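Local coordinates for protein leucine aminopeptidase 1 (Caenorhabditis elegans, PDB 2HC9) that removes N-terminal amino acids, preferably leucine, from peptides as a zinc-dependent M17 aminopeptidase, and probably acts as a digestive enzyme, at residues N314-D318 with E329-T333; G259-I263 with V309-K315; L17-V23 with N108-F114; T2-N8 with L144-V150; L249-G253 with A279-L283. The protein carries 1 engineered substitution. All coordinates share one frame; numbering follows the deposited sequence.

Contact 1. Residues N314-D318 with E329-T333; sequences NKPDD and EINNT
Asp317 and Ile330 meet through their backbones: Asp317 N donates to Ile330 O at 2.7 Å (N-H...O 162°), and Ile330 N donates to Asp318 O at 2.8 Å (161°). Ile330 O also takes a CA-H...O contact from Pro316 CA at 3.1 Å. Asp317 N and Asp318 O belong to a type II turn, Lys315 to Asp318, closed by Asp318 N to Lys315 O. Lys315 N reaches Asp318 OD2 at 3.1 Å from above its carboxylate plane.

Asp317 OD1 and Glu329 OE2 stay 4.5 Å apart. One water donates to both oxygens, and a second joins Glu329 OE2 to Asp317 O; Asn271 N of the second subunit also reaches Asp317 OD1, and Ser416 serves Glu329 OE1. The Ile330 and Asn314 side chains cross at about a right angle, with Ile330 CD1 3.7 Å from Asn314 CG, and a water links Asn314 ND2 to Thr333 O. Thr333 CG2 packs on Asn314 O at 3.5 Å; its OG1 is bonded to Gly259 O and its N to Gln262 OE1.

From the end of strand 327-329, residues 330-333 lead to the zinc ligands Asp334 and Glu336. Helix 218-224 packs on Asn314, strand 421-422 lies against Glu329 and Asn331, and strand 319-321 touches Ile330.

Contact 2. Residues G259-I263 with V309-K315; sequences GGLQI and VSPIANK
Leu261 packs on Val309 and on Ala313 to Lys315 beside the active site: 259-263 links the zinc ligand Asp257 to Lys264, a predicted active-site residue. The side chains that meet are mainly apolar, several methyls lying against backbone carbonyls, and no direct hydrogen bond crosses. In the conformer described, one of two modelled, Leu261 spreads its two methyls over different partners. CD1 lies 3.4 Å from Asn314 O and 3.8 Å from Lys315 CG, the two side chains running side by side, whereas CD2 meets Val309 CG1 at 3.9 Å. The other Val309 methyl, CG2, is placed beside the backbone N (chi1 174° sends CG1 to the far side of it), which brings CG2 within 3.6 Å of Gly260 O and 4.3 Å of Ile263 CD1.

A single water bridges the polar groups, accepting from Leu261 N at 2.9 Å and donating to Asn314 O at 2.6 Å. The shape of 309-315 comes from a type I turn, Ser310 to Ala313, reinforced by an ST turn in which Ser310 OG accepts from Ile312 N at 3.2 Å. Gln262 centres an inverse gamma turn.

Two other subunits adjoin the contact: Leu261 of the third subunit packs on Ile263 and Val309, and Lys315 NZ forms a salt bridge with Glu306 of the second. Within the chain, 259-263 lies between strand 256-257 and helix 277-290. The loop 309-315 follows strand 297-307, and helix 218-224 touches Asn314.

Contact 3. Residues L17-V23 with N108-F114; sequences LTSLIIV and NVHFVLF
Ile21 CG1 and Phe111 CG both stand beside their own backbone N (chi1 -62° and -66°) and, in bridged residues on one face of the sheet, the two side chains lie side by side, pointing the same way. Phe111 CE1 comes 3.7 Å from Ile21 CB, and CD1 and CZ continue along the isoleucine. Val23 CG2 reaches the edge of the same ring, 4.2 Å from Phe111 CD1. With an alanine in place of Phe111, Ile21 would probably lose the aromatic surface along its flank, leaving a gap among Ile21, Val23 and Leu97 where the ring had packed. On the other face, Ile22 CG2 lies in the plane of the Phe114 ring at its edge, 3.7 Å from CE2. There too, Leu20 CD1 crosses to Val112 CG2 at 4.0 Å.

Seven backbone hydrogen bonds join the strands, whose six bridges, Thr18-Asn108 to Val23-Leu113, are parallel; His110 N to Ser19 O is 2.7 Å and almost straight. The axes are 21° apart; the pair belongs to the M17 N-terminal domain, a family of the macro clan.

Strand 72-77 flanks 18-25 on its other side and strand 145-151 flanks 108-114. Helix 90-97 covers Ile21, Val23 and Phe111, while helix 36-42 covers Leu20, Ile22, His110 and Val112.

Contact 4. Residues T2-N8 with L144-V150; sequences TQVLVRN and LNVNIDV. With GOL (glycerol), chain P.
Arg7 and Asp149 form a salt bridge in which the guanidinium grips the carboxylate side-on, one nitrogen to each oxygen. Arg7 NE donates to Asp149 OD1 at 2.8 Å, and Arg7 NH2 to the syn lone pair of Asp149 OD2 at 3.0 Å. Asp149 OD2 has a further partner in His110 NE2. A bend at chi3 (-62°) turns the guanidinium over the neighbouring amide: Asn147 stacks on it, planes 19° apart, with OD1 3.4 Å above the centre of the guanidinium plane. Together these contacts fix the rotation of the charged group. Arg7 NH1 makes a weak bond to a glycerol, besides bonding Ala12 O.

Six backbone hydrogen bonds run between the strands, and Thr2 OG1 adds a seventh link by accepting from Leu144 N at 2.8 Å. The pair is parallel, its axes 23° apart. It places 3-8 at one edge of the six-stranded sheet within this chain, next to 145-151, which in turn borders 108-114.

Val4, Val6, Val146, Ile148 and Val150 give the opposite face an apolar patch. Val4 CG1 crosses to Ile148 CD1 at 3.8 Å, and Val6 CG1 to Val150 CG2 at 3.9 Å. Thr2 CG2 meets Val146 CG2 at 3.7 Å. Helix 120-128 covers Val6, Ile148 and Val150, and helix 157-178 covers Val4 and Val6.

Contact 5. Residues L249-G253 with A279-L283; sequences LVGKG and AAGML. With ZN (zinc ion), chain C.
Ala279 meets the flat peptide group of Lys252; no aromatic ring belongs to either segment. Ala279 N donates to Lys252 O at 3.0 Å from above the carbonyl plane, 64° out of it and not on a lone pair. Ala279 CB leans in as well, 3.4 Å from Gly253 CA.

Two glycines make this closeness possible. Gly251 CA sits 3.8 Å from Ala279 CA, and a side chain at Gly251 would run into the helix; at Gly253 a methyl would be tight against Ala279 CB. Strand and helix segments thus approach to 6.5 Å between axes, their directions 148° apart. Strand 246-254, helix 277-290 and strand 297-307 make a beta-alpha-beta crossover, the two strands being parallel neighbours in the catalytic domain's central sheet.

Met282 carries the apolar half of the contact. Its chain bends at chi2 (-46°) and again at chi3, leaving CG against Val250 O and Gly251 CA while CE curls to 3.8 Å from Leu249 CB. An alanine at Met282 is likely to open a gap beneath Leu249 and uncover Phe358 and Phe476, which also pack on the methionine.

Lys252 CB is directed away from the helix, and the fully extended chain carries NZ to the zinc ion at 2.1 Å. A water binds the same zinc ion, with Asp257, Asp275 and Glu336 completing its shell; Lys252 also lines the bicarbonate pocket.

Overall arrangement
Contacts 3 and 4 share one sheet: strands 108-114 and 145-151 are neighbours in it, and the contact centres lie 9 Å apart. Contact 3 is largely buried and mainly apolar toward its later residues, with polar groups at the start, whereas contact 4, at the sheet edge, is partly buried and has one polar face holding a salt bridge. The other three belong to the catalytic domain. Contact 5 is its core, a glycine-lined strand-helix fit, its centre about 8 Å from the centre of the chain; contacts 1 and 2, centres 9 Å apart, are buried loops far from that centre, reaching other subunits and sharing Asn314 and Lys315. Contact 1 depends on polar groups and waters, contact 2 on methyls.

Contact 1. Residues N314-D318 with E329-T333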
# COMPACT_ATOMS: atom_id res chain seq x y z
N ASN A 314 -2.19 -5.72 25.66
CA ASN A 314 -2.95 -4.51 25.30
C ASN A 314 -3.57 -4.63 23.89
O ASN A 314 -2.93 -5.19 22.98
CB ASN A 314 -2.00 -3.29 25.24
CG ASN A 314 -1.59 -2.77 26.63
OD1 ASN A 314 -2.27 -3.00 27.64
ND2 ASN A 314 -0.46 -2.04 26.65
N LYS A 315 -4.78 -4.11 23.74
CA LYS A 315 -5.55 -4.08 22.50
C LYS A 315 -6.02 -2.63 22.34
O LYS A 315 -6.39 -2.02 23.32
CB LYS A 315 -6.86 -4.88 22.66
CG LYS A 315 -6.78 -6.33 23.01
CD LYS A 315 -8.15 -6.94 23.15
CE LYS A 315 -8.57 -7.06 24.60
NZ LYS A 315 -8.25 -8.39 25.16
N PRO A 316 -6.04 -2.07 21.13
CA PRO A 316 -6.57 -0.69 21.05
C PRO A 316 -8.05 -0.65 21.41
O PRO A 316 -8.81 -1.51 20.96
CB PRO A 316 -6.38 -0.31 19.58
CG PRO A 316 -6.20 -1.65 18.84
CD PRO A 316 -5.57 -2.58 19.83
N ASP A 317 -8.40 0.33 22.24
CA ASP A 317 -9.70 0.52 22.92
C ASP A 317 -9.56 0.27 24.42
O ASP A 317 -10.37 0.81 25.21
CB ASP A 317 -10.83 -0.38 22.41
CG ASP A 317 -11.30 -0.03 21.01
OD1 ASP A 317 -10.87 1.01 20.45
OD2 ASP A 317 -12.10 -0.82 20.48
N ASP A 318 -8.58 -0.53 24.83
CA ASP A 318 -8.39 -0.82 26.26
C ASP A 318 -8.22 0.49 27.03
O ASP A 318 -7.57 1.41 26.55
CB ASP A 318 -7.13 -1.65 26.52
CG ASP A 318 -7.32 -3.14 26.24
OD1 ASP A 318 -8.43 -3.60 25.85
OD2 ASP A 318 -6.32 -3.86 26.42
N GLU A 329 -6.94 5.85 27.43
CA GLU A 329 -7.48 4.95 26.40
C GLU A 329 -6.35 4.66 25.43
O GLU A 329 -5.84 5.58 24.77
CB GLU A 329 -8.63 5.63 25.65
CG GLU A 329 -9.24 4.75 24.58
CD GLU A 329 -10.40 5.43 23.85
OE1 GLU A 329 -10.72 6.63 24.09
OE2 GLU A 329 -10.99 4.73 23.01
N ILE A 330 -5.95 3.40 25.37
CA ILE A 330 -4.88 3.00 24.47
C ILE A 330 -5.48 2.80 23.09
O ILE A 330 -6.20 1.81 22.87
CB ILE A 330 -4.21 1.69 24.94
CG1 ILE A 330 -3.72 1.83 26.39
CG2 ILE A 330 -3.05 1.29 23.97
CD1 ILE A 330 -3.18 0.51 27.02
N ASN A 331 -5.20 3.71 22.15
CA ASN A 331 -5.61 3.47 20.75
C ASN A 331 -4.44 3.07 19.86
O ASN A 331 -4.62 2.86 18.66
CB ASN A 331 -6.38 4.68 20.18
CG ASN A 331 -5.54 5.95 20.12
OD1 ASN A 331 -4.62 6.14 20.92
ND2 ASN A 331 -5.86 6.82 19.16
N ASN A 332 -3.25 3.00 20.45
CA ASN A 332 -2.07 2.59 19.72
C ASN A 332 -1.12 1.81 20.64
O ASN A 332 -0.41 2.39 21.46
CB ASN A 332 -1.37 3.81 19.11
CG ASN A 332 -0.20 3.43 18.21
OD1 ASN A 332 0.18 2.26 18.12
ND2 ASN A 332 0.37 4.43 17.56
N THR A 333 -1.12 0.50 20.50
CA THR A 333 -0.28 -0.37 21.34
C THR A 333 1.20 -0.16 21.08
O THR A 333 2.00 -0.56 21.90
CB THR A 333 -0.60 -1.88 21.13
OG1 THR A 333 -0.29 -2.25 19.77
CG2 THR A 333 -2.08 -2.16 21.46
O HOH W 1 1.43 -1.89 24.43
O HOH W 2 -12.26 2.49 24.05
O HOH W 3 -9.48 3.36 20.91

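Contact 2. Residues G259-I263 with V309-K315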
# COMPACT_ATOMS: atom_id res chain seq x y z
N GLY A 259 5.59 -3.78 18.47
CA GLY A 259 4.45 -2.88 18.22
C GLY A 259 3.22 -3.28 19.05
O GLY A 259 2.30 -2.46 19.27
N GLY A 260 3.19 -4.54 19.50
CA GLY A 260 2.02 -5.08 20.19
C GLY A 260 0.98 -5.56 19.19
O GLY A 260 1.29 -5.82 18.03
N LEU A 261 -0.28 -5.68 19.62
CA LEU A 261 -1.29 -6.19 18.68
C LEU A 261 -1.47 -5.30 17.44
O LEU A 261 -1.81 -5.82 16.37
CB LEU A 261 -2.62 -6.48 19.37
CG LEU A 261 -2.72 -7.83 20.09
CD1 LEU A 261 -3.91 -7.80 21.05
CD2 LEU A 261 -2.87 -9.02 19.10
N GLN A 262 -1.23 -4.00 17.56
CA GLN A 262 -1.07 -3.15 16.38
C GLN A 262 0.38 -3.29 15.91
O GLN A 262 1.24 -2.42 16.12
CB GLN A 262 -1.46 -1.69 16.65
CG GLN A 262 -2.99 -1.55 16.76
CD GLN A 262 -3.37 -0.30 17.50
OE1 GLN A 262 -3.14 -0.19 18.71
NE2 GLN A 262 -3.97 0.66 16.79
N ILE A 263 0.64 -4.44 15.28
CA ILE A 263 1.99 -4.95 15.08
C ILE A 263 2.76 -4.14 14.05
O ILE A 263 2.18 -3.64 13.07
CB ILE A 263 1.89 -6.44 14.66
CG1 ILE A 263 3.21 -7.19 14.86
CG2 ILE A 263 1.31 -6.59 13.23
CD1 ILE A 263 2.98 -8.75 14.82
N VAL A 309 3.09 -9.95 21.74
CA VAL A 309 1.77 -10.25 21.20
C VAL A 309 1.23 -11.54 21.83
O VAL A 309 1.84 -12.62 21.69
CB VAL A 309 1.86 -10.42 19.65
CG1 VAL A 309 0.53 -10.88 19.08
CG2 VAL A 309 2.31 -9.09 19.01
N SER A 310 0.11 -11.43 22.54
CA SER A 310 -0.61 -12.62 23.02
C SER A 310 -2.04 -12.23 23.34
O SER A 310 -2.37 -11.03 23.33
CB SER A 310 0.08 -13.21 24.26
OG SER A 310 -0.31 -12.50 25.44
N PRO A 311 -2.89 -13.22 23.67
CA PRO A 311 -4.27 -12.88 24.04
C PRO A 311 -4.42 -12.00 25.29
O PRO A 311 -5.48 -11.42 25.48
CB PRO A 311 -4.91 -14.26 24.30
CG PRO A 311 -4.06 -15.22 23.46
CD PRO A 311 -2.67 -14.68 23.65
N ILE A 312 -3.38 -11.90 26.12
CA ILE A 312 -3.44 -11.00 27.26
C ILE A 312 -2.83 -9.63 27.01
O ILE A 312 -2.87 -8.78 27.90
CB ILE A 312 -2.91 -11.65 28.56
CG1 ILE A 312 -1.40 -11.92 28.48
CG2 ILE A 312 -3.77 -12.88 28.92
CD1 ILE A 312 -0.74 -12.06 29.86
N ALA A 313 -2.30 -9.40 25.81
CA ALA A 313 -1.65 -8.10 25.51
C ALA A 313 -2.67 -6.95 25.47
O ALA A 313 -3.88 -7.19 25.24
CB ALA A 313 -0.86 -8.15 24.18
N ASN A 314 -2.19 -5.72 25.66
CA ASN A 314 -2.95 -4.51 25.30
C ASN A 314 -3.57 -4.63 23.89
O ASN A 314 -2.93 -5.19 22.98
CB ASN A 314 -2.00 -3.29 25.24
CG ASN A 314 -1.59 -2.77 26.63
OD1 ASN A 314 -2.27 -3.00 27.64
ND2 ASN A 314 -0.46 -2.04 26.65
N LYS A 315 -4.78 -4.11 23.74
CA LYS A 315 -5.55 -4.08 22.50
C LYS A 315 -6.02 -2.63 22.34
O LYS A 315 -6.39 -2.02 23.32
CB LYS A 315 -6.86 -4.88 22.66
CG LYS A 315 -6.78 -6.33 23.01
CD LYS A 315 -8.15 -6.94 23.15
CE LYS A 315 -8.57 -7.06 24.60
NZ LYS A 315 -8.25 -8.39 25.16
O HOH W 4 -0.43 -4.95 22.47

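Contact 3. Residues L17-V23 with N108-F114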
# COMPACT_ATOMS: atom_id res chain seq x y z
N LEU A 17 51.96 -5.42 17.81
CA LEU A 17 51.65 -4.68 16.58
C LEU A 17 50.66 -3.57 16.93
O LEU A 17 49.64 -3.81 17.58
CB LEU A 17 51.03 -5.61 15.54
CG LEU A 17 50.90 -5.04 14.12
CD1 LEU A 17 52.28 -4.66 13.53
CD2 LEU A 17 50.20 -6.08 13.21
N THR A 18 51.00 -2.36 16.50
CA THR A 18 50.25 -1.15 16.87
C THR A 18 49.74 -0.46 15.62
O THR A 18 50.49 -0.22 14.67
CB THR A 18 51.14 -0.19 17.63
OG1 THR A 18 51.58 -0.84 18.82
CG2 THR A 18 50.39 1.10 17.99
N SER A 19 48.44 -0.17 15.62
CA SER A 19 47.83 0.77 14.67
C SER A 19 47.84 2.17 15.24
O SER A 19 47.51 2.37 16.42
CB SER A 19 46.37 0.40 14.39
OG SER A 19 45.77 1.44 13.63
N LEU A 20 48.19 3.15 14.41
CA LEU A 20 48.26 4.51 14.88
C LEU A 20 47.22 5.37 14.15
O LEU A 20 47.18 5.40 12.91
CB LEU A 20 49.66 5.11 14.63
CG LEU A 20 49.78 6.62 14.87
CD1 LEU A 20 49.63 6.94 16.35
CD2 LEU A 20 51.12 7.18 14.33
N ILE A 21 46.41 6.09 14.91
CA ILE A 21 45.49 7.03 14.28
C ILE A 21 45.67 8.42 14.89
O ILE A 21 45.51 8.60 16.10
CB ILE A 21 44.01 6.54 14.40
CG1 ILE A 21 43.86 5.21 13.66
CG2 ILE A 21 43.04 7.62 13.84
CD1 ILE A 21 42.58 4.51 13.91
N ILE A 22 46.05 9.38 14.04
CA ILE A 22 46.22 10.78 14.48
C ILE A 22 44.96 11.58 14.14
O ILE A 22 44.44 11.51 13.03
CB ILE A 22 47.45 11.44 13.79
CG1 ILE A 22 48.70 10.61 14.07
CG2 ILE A 22 47.63 12.92 14.27
CD1 ILE A 22 49.85 10.89 13.08
N VAL A 23 44.47 12.35 15.12
CA VAL A 23 43.22 13.09 14.95
C VAL A 23 43.37 14.56 15.33
O VAL A 23 43.91 14.89 16.40
CB VAL A 23 42.08 12.45 15.78
CG1 VAL A 23 40.72 13.16 15.49
CG2 VAL A 23 42.01 10.95 15.52
N ASN A 108 47.48 -3.33 19.59
CA ASN A 108 47.29 -1.99 20.17
C ASN A 108 46.72 -1.03 19.12
O ASN A 108 47.18 -1.01 17.97
CB ASN A 108 48.62 -1.41 20.65
CG ASN A 108 49.38 -2.37 21.56
OD1 ASN A 108 50.54 -2.71 21.29
ND2 ASN A 108 48.75 -2.79 22.63
N VAL A 109 45.76 -0.21 19.53
CA VAL A 109 45.42 0.99 18.75
C VAL A 109 45.79 2.24 19.53
O VAL A 109 45.33 2.45 20.65
CB VAL A 109 43.95 1.05 18.33
CG1 VAL A 109 43.74 2.21 17.32
CG2 VAL A 109 43.58 -0.28 17.69
N HIS A 110 46.63 3.06 18.93
CA HIS A 110 47.10 4.26 19.59
C HIS A 110 46.50 5.49 18.89
O HIS A 110 46.79 5.73 17.70
CB HIS A 110 48.64 4.30 19.51
CG HIS A 110 49.27 5.31 20.43
ND1 HIS A 110 50.62 5.57 20.42
CD2 HIS A 110 48.74 6.11 21.38
CE1 HIS A 110 50.90 6.49 21.33
NE2 HIS A 110 49.77 6.84 21.93
N PHE A 111 45.67 6.24 19.61
CA PHE A 111 45.19 7.55 19.11
C PHE A 111 46.04 8.65 19.68
O PHE A 111 46.25 8.73 20.89
CB PHE A 111 43.71 7.82 19.47
CG PHE A 111 42.76 6.88 18.78
CD1 PHE A 111 42.14 7.26 17.59
CD2 PHE A 111 42.56 5.59 19.28
CE1 PHE A 111 41.30 6.35 16.92
CE2 PHE A 111 41.73 4.68 18.63
CZ PHE A 111 41.09 5.06 17.44
N VAL A 112 46.48 9.53 18.78
CA VAL A 112 47.02 10.82 19.19
C VAL A 112 45.99 11.89 18.82
O VAL A 112 45.78 12.20 17.64
CB VAL A 112 48.35 11.13 18.52
CG1 VAL A 112 48.83 12.52 18.98
CG2 VAL A 112 49.40 10.05 18.90
N LEU A 113 45.35 12.41 19.85
CA LEU A 113 44.25 13.37 19.69
C LEU A 113 44.73 14.79 20.01
O LEU A 113 44.92 15.15 21.18
CB LEU A 113 43.07 12.99 20.59
CG LEU A 113 41.87 13.97 20.64
CD1 LEU A 113 41.23 14.12 19.24
CD2 LEU A 113 40.83 13.47 21.63
N PHE A 114 44.90 15.60 18.96
CA PHE A 114 45.24 17.02 19.13
C PHE A 114 43.96 17.83 19.21
O PHE A 114 43.39 18.19 18.19
CB PHE A 114 46.06 17.51 17.94
CG PHE A 114 47.42 16.89 17.84
CD1 PHE A 114 48.44 17.26 18.73
CD2 PHE A 114 47.70 15.96 16.84
CE1 PHE A 114 49.72 16.68 18.64
CE2 PHE A 114 48.98 15.37 16.73
CZ PHE A 114 49.99 15.75 17.64

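Contact 4. Residues T2-N8 with L144-V150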
# COMPACT_ATOMS: atom_id res chain seq x y z
N THR A 2 37.93 -5.54 24.42
CA THR A 2 38.83 -4.39 24.08
C THR A 2 38.76 -3.37 25.20
O THR A 2 37.66 -3.02 25.67
CB THR A 2 38.43 -3.79 22.70
OG1 THR A 2 38.84 -4.69 21.67
CG2 THR A 2 39.05 -2.38 22.43
N GLN A 3 39.91 -2.89 25.65
CA GLN A 3 39.95 -1.90 26.71
C GLN A 3 40.37 -0.55 26.17
O GLN A 3 41.27 -0.44 25.33
CB GLN A 3 40.94 -2.33 27.80
CG GLN A 3 40.65 -3.71 28.37
CD GLN A 3 39.43 -3.71 29.25
OE1 GLN A 3 39.35 -2.96 30.21
NE2 GLN A 3 38.47 -4.56 28.92
N VAL A 4 39.72 0.50 26.68
CA VAL A 4 39.97 1.86 26.23
C VAL A 4 40.44 2.70 27.41
O VAL A 4 39.76 2.82 28.41
CB VAL A 4 38.72 2.50 25.56
CG1 VAL A 4 38.98 3.97 25.25
CG2 VAL A 4 38.36 1.77 24.29
N LEU A 5 41.64 3.26 27.30
CA LEU A 5 42.18 4.13 28.34
C LEU A 5 42.45 5.48 27.71
O LEU A 5 43.01 5.55 26.61
CB LEU A 5 43.52 3.58 28.88
CG LEU A 5 44.19 4.46 29.95
CD1 LEU A 5 43.35 4.46 31.25
CD2 LEU A 5 45.61 3.95 30.25
N VAL A 6 42.04 6.54 28.39
CA VAL A 6 42.31 7.88 27.95
C VAL A 6 43.44 8.43 28.83
O VAL A 6 43.37 8.35 30.07
CB VAL A 6 41.06 8.80 28.07
CG1 VAL A 6 41.38 10.22 27.58
CG2 VAL A 6 39.87 8.20 27.29
N ARG A 7 44.49 8.96 28.19
CA ARG A 7 45.63 9.52 28.93
C ARG A 7 45.87 10.97 28.61
O ARG A 7 45.59 11.45 27.51
CB ARG A 7 46.91 8.73 28.64
CG ARG A 7 46.81 7.24 29.00
CD ARG A 7 48.12 6.46 28.80
NE ARG A 7 48.58 6.43 27.42
CZ ARG A 7 49.50 5.58 26.97
NH1 ARG A 7 50.05 4.69 27.80
NH2 ARG A 7 49.90 5.62 25.70
N ASN A 8 46.45 11.66 29.58
CA ASN A 8 46.78 13.06 29.48
C ASN A 8 48.20 13.16 28.93
O ASN A 8 49.15 13.08 29.69
CB ASN A 8 46.71 13.63 30.90
CG ASN A 8 46.98 15.11 30.97
OD1 ASN A 8 46.97 15.83 29.96
ND2 ASN A 8 47.20 15.59 32.20
N LEU A 144 41.52 -5.57 21.69
CA LEU A 144 42.59 -4.62 21.44
C LEU A 144 42.84 -3.83 22.69
O LEU A 144 41.95 -3.65 23.53
CB LEU A 144 42.21 -3.65 20.32
CG LEU A 144 41.89 -4.27 18.95
CD1 LEU A 144 41.36 -3.22 18.01
CD2 LEU A 144 43.10 -4.89 18.35
N ASN A 145 44.06 -3.33 22.81
CA ASN A 145 44.39 -2.38 23.84
C ASN A 145 44.38 -1.01 23.19
O ASN A 145 45.20 -0.72 22.31
CB ASN A 145 45.78 -2.75 24.41
CG ASN A 145 46.41 -1.62 25.21
OD1 ASN A 145 45.83 -1.11 26.16
ND2 ASN A 145 47.62 -1.24 24.81
N VAL A 146 43.42 -0.17 23.58
CA VAL A 146 43.29 1.18 23.00
C VAL A 146 43.78 2.24 23.98
O VAL A 146 43.35 2.26 25.14
CB VAL A 146 41.84 1.48 22.55
CG1 VAL A 146 41.72 2.90 21.97
CG2 VAL A 146 41.35 0.40 21.56
N ASN A 147 44.69 3.09 23.52
CA ASN A 147 45.09 4.28 24.28
C ASN A 147 44.72 5.52 23.47
O ASN A 147 45.21 5.71 22.36
CB ASN A 147 46.59 4.28 24.55
CG ASN A 147 46.98 3.28 25.63
OD1 ASN A 147 46.75 3.50 26.82
ND2 ASN A 147 47.54 2.17 25.20
N ILE A 148 43.84 6.35 24.03
CA ILE A 148 43.57 7.68 23.49
C ILE A 148 44.40 8.70 24.27
O ILE A 148 44.08 9.07 25.41
CB ILE A 148 42.04 8.05 23.57
CG1 ILE A 148 41.19 6.89 22.97
CG2 ILE A 148 41.79 9.41 22.89
CD1 ILE A 148 39.70 7.04 23.17
N ASP A 149 45.46 9.16 23.62
CA ASP A 149 46.38 10.15 24.19
C ASP A 149 46.01 11.55 23.75
O ASP A 149 46.15 11.93 22.58
CB ASP A 149 47.83 9.81 23.80
CG ASP A 149 48.34 8.55 24.50
OD1 ASP A 149 47.60 7.96 25.34
OD2 ASP A 149 49.48 8.15 24.22
N VAL A 150 45.54 12.33 24.72
CA VAL A 150 45.05 13.64 24.43
C VAL A 150 46.21 14.61 24.62
O VAL A 150 46.85 14.62 25.68
CB VAL A 150 43.90 14.03 25.37
CG1 VAL A 150 43.40 15.43 25.03
CG2 VAL A 150 42.75 13.01 25.30
C1 GOL P . 49.59 0.35 26.89
O1 GOL P . 49.61 -0.38 25.69
C2 GOL P . 50.95 0.35 27.56
O2 GOL P . 51.29 1.66 27.96
C3 GOL P . 50.94 -0.62 28.72
O3 GOL P . 51.39 -1.89 28.30
O HOH W 5 47.58 16.43 27.40

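Contact 5. Residues L249-G253 with A279-L283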
# COMPACT_ATOMS: atom_id res chain seq x y z
N LEU A 249 16.59 10.78 36.36
CA LEU A 249 16.83 10.40 34.98
C LEU A 249 15.95 9.19 34.67
O LEU A 249 16.25 8.06 35.09
CB LEU A 249 18.31 10.00 34.77
CG LEU A 249 19.32 11.07 35.19
CD1 LEU A 249 20.76 10.54 35.18
CD2 LEU A 249 19.20 12.36 34.33
N VAL A 250 14.86 9.44 33.94
CA VAL A 250 13.88 8.38 33.67
C VAL A 250 14.14 7.89 32.23
O VAL A 250 14.16 8.68 31.30
CB VAL A 250 12.42 8.90 33.83
CG1 VAL A 250 11.39 7.72 33.74
CG2 VAL A 250 12.24 9.66 35.22
N GLY A 251 14.31 6.58 32.06
CA GLY A 251 14.66 6.01 30.75
C GLY A 251 13.65 4.98 30.26
O GLY A 251 13.17 4.13 31.03
N LYS A 252 13.34 5.05 28.95
CA LYS A 252 12.50 4.04 28.28
C LYS A 252 13.32 2.80 27.99
O LYS A 252 14.27 2.85 27.18
CB LYS A 252 11.95 4.59 26.95
CG LYS A 252 11.15 3.54 26.12
CD LYS A 252 10.67 4.13 24.79
CE LYS A 252 10.01 3.01 23.96
NZ LYS A 252 9.48 3.49 22.62
N GLY A 253 12.96 1.70 28.65
CA GLY A 253 13.67 0.43 28.50
C GLY A 253 12.84 -0.66 27.85
O GLY A 253 12.65 -1.74 28.41
N ALA A 279 16.82 3.94 28.30
CA ALA A 279 17.16 3.35 29.60
C ALA A 279 18.65 3.10 29.68
O ALA A 279 19.27 3.38 30.72
CB ALA A 279 16.42 2.03 29.81
N ALA A 280 19.23 2.56 28.61
CA ALA A 280 20.69 2.31 28.61
C ALA A 280 21.46 3.61 28.81
O ALA A 280 22.42 3.68 29.59
CB ALA A 280 21.12 1.64 27.28
N GLY A 281 21.06 4.65 28.08
CA GLY A 281 21.79 5.93 28.16
C GLY A 281 21.65 6.60 29.52
O GLY A 281 22.63 7.16 30.04
N MET A 282 20.46 6.53 30.12
CA MET A 282 20.26 7.11 31.47
C MET A 282 21.06 6.34 32.53
O MET A 282 21.71 6.95 33.40
CB MET A 282 18.76 7.14 31.85
CG MET A 282 17.91 8.17 31.04
SD MET A 282 18.72 9.79 30.92
CE MET A 282 17.36 10.93 31.22
N LEU A 283 21.01 5.02 32.45
CA LEU A 283 21.79 4.15 33.36
C LEU A 283 23.27 4.48 33.31
O LEU A 283 23.95 4.60 34.35
CB LEU A 283 21.58 2.68 32.96
CG LEU A 283 22.41 1.66 33.75
CD1 LEU A 283 22.02 1.75 35.23
CD2 LEU A 283 22.28 0.24 33.18
ZN ZN C . 8.81 1.76 21.60
O HOH W 6 7.57 2.66 20.19